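Local coordinates for acetyltransferase, GNAT family (Listeria monocytogenes str. 4b, PDB 2OH1), which probably transfers an acetyl group from acetyl-coenzyme A to an acceptor substrate, as GNAT-family enzymes do, at residues I58-R61 and I62-G65. Numbering follows the deposited sequence.
Sequences IEQR and IELG
Leu64 lies back over Gln60, one turn earlier in the short helix 58-63, and its side chain can be followed outward over that neighbour. CB sits 3.3 Å from Gln60 O, and CG is pressed against the same carbonyl oxygen. Since CG is turned anti to the carbonyl carbon of Leu64, the branch runs back along the helix rather than off its end. Of the two methyls, CD1 has the closer contacts: it lies 3.5 Å from Gln60 O, 3.7 Å from Gln60 CG and equally near Arg61 NH2, meeting the guanidinium at a slant. CD2 comes 3.8 Å from Gln60 NE2. The glutamine chain bends at chi2 (74°), which folds its amide over the leucine branch; this packing is van der Waals in kind.

The polar end of Arg61 is held by salt bridges from NE to Glu66 and from NH1 to Asp54, so the leucine methyl merely flanks a group fixed by others. On another side of the helix, Ile58 CG1 and Ile62 CD1 make a loose apolar contact of 4.2 Å, with Ile58 also packing on helix 24-40 and strand 67-71.

Backbone i to i+4 bonds tie the turns together: Ile62 N to Ile58 O (2.9 Å, 165° at the hydrogen), Glu63 N to Glu59 O, and Leu64 N to Gln60 O, less straight at 151°. Gly65 then leaves helical geometry with positive phi, which goes with two bonds back into the last turn, one of them from Gly65 N to Ile62 O at 3.1 Å. This glycine-terminated last turn is a Schellman motif, closing the helix just before strand 67-71 of the central mixed sheet of the GNAT fold.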
loop_
_atom_site.group_PDB
_atom_site.type_symbol
_atom_site.label_atom_id
_atom_site.label_comp_id
_atom_site.label_asym_id
_atom_site.label_seq_id
_atom_site.Cartn_x
_atom_site.Cartn_y
_atom_site.Cartn_z
ATOM N N ILE A 58 10.010 11.192 -0.054
ATOM C CA ILE A 58 8.673 11.463 0.447
ATOM C C ILE A 58 8.046 12.731 -0.132
ATOM O O ILE A 58 6.822 12.768 -0.387
ATOM C CB ILE A 58 8.669 11.474 1.985
ATOM C CG1 ILE A 58 7.236 11.464 2.523
ATOM C CG2 ILE A 58 9.571 12.570 2.495
ATOM C CD1 ILE A 58 6.348 10.286 2.031
ATOM N N GLU A 59 8.849 13.754 -0.417
ATOM C CA GLU A 59 8.269 15.014 -0.948
ATOM C C GLU A 59 7.665 14.763 -2.320
ATOM O O GLU A 59 6.595 15.310 -2.642
ATOM C CB GLU A 59 9.284 16.142 -0.938
ATOM C CG GLU A 59 9.684 16.507 0.493
ATOM C CD GLU A 59 10.601 17.707 0.626
ATOM O OE1 GLU A 59 10.337 18.737 -0.040
ATOM O OE2 GLU A 59 11.559 17.631 1.456
ATOM N N GLN A 60 8.319 13.953 -3.134
ATOM C CA GLN A 60 7.789 13.694 -4.459
ATOM C C GLN A 60 6.607 12.723 -4.384
ATOM O O GLN A 60 5.647 12.839 -5.158
ATOM C CB GLN A 60 8.886 13.165 -5.389
ATOM C CG GLN A 60 8.447 12.999 -6.816
ATOM C CD GLN A 60 8.315 14.341 -7.553
ATOM O OE1 GLN A 60 8.644 15.406 -7.022
ATOM N NE2 GLN A 60 7.819 14.279 -8.786
ATOM N N ARG A 61 6.634 11.800 -3.442
ATOM C CA ARG A 61 5.402 10.987 -3.195
ATOM C C ARG A 61 4.188 11.887 -2.870
ATOM O O ARG A 61 3.107 11.738 -3.443
ATOM C CB ARG A 61 5.562 9.994 -2.070
ATOM C CG ARG A 61 6.633 8.982 -2.283
ATOM C CD ARG A 61 6.207 7.812 -3.196
ATOM N NE ARG A 61 6.314 8.154 -4.567
ATOM C CZ ARG A 61 7.441 8.326 -5.248
ATOM N NH1 ARG A 61 8.636 8.135 -4.668
ATOM N NH2 ARG A 61 7.384 8.663 -6.529
ATOM N N ILE A 62 4.386 12.863 -2.001
ATOM C CA ILE A 62 3.333 13.833 -1.662
ATOM C C ILE A 62 2.914 14.674 -2.869
ATOM O O ILE A 62 1.710 14.787 -3.194
ATOM C CB ILE A 62 3.771 14.687 -0.434
ATOM C CG1 ILE A 62 3.833 13.879 0.822
ATOM C CG2 ILE A 62 2.833 15.895 -0.250
ATOM C CD1 ILE A 62 4.532 14.598 1.948
ATOM N N GLU A 63 3.873 15.197 -3.618
ATOM C CA GLU A 63 3.577 15.987 -4.771
ATOM C C GLU A 63 2.754 15.264 -5.816
ATOM O O GLU A 63 1.876 15.854 -6.458
ATOM C CB GLU A 63 4.850 16.422 -5.417
ATOM C CG GLU A 63 4.628 17.342 -6.572
ATOM C CD GLU A 63 5.595 18.453 -6.528
ATOM O OE1 GLU A 63 5.405 19.345 -5.667
ATOM O OE2 GLU A 63 6.554 18.401 -7.328
ATOM N N LEU A 64 3.055 13.996 -5.999
ATOM C CA LEU A 64 2.394 13.219 -7.016
ATOM C C LEU A 64 1.086 12.577 -6.562
ATOM O O LEU A 64 0.393 11.895 -7.357
ATOM C CB LEU A 64 3.326 12.097 -7.449
ATOM C CG LEU A 64 4.609 12.527 -8.173
ATOM C CD1 LEU A 64 5.561 11.337 -8.350
ATOM C CD2 LEU A 64 4.265 13.209 -9.510
ATOM N N GLY A 65 0.687 12.851 -5.325
ATOM C CA GLY A 65 -0.578 12.318 -4.829
ATOM C C GLY A 65 -0.546 10.809 -4.597
ATOM O O GLY A 65 -1.579 10.121 -4.765
#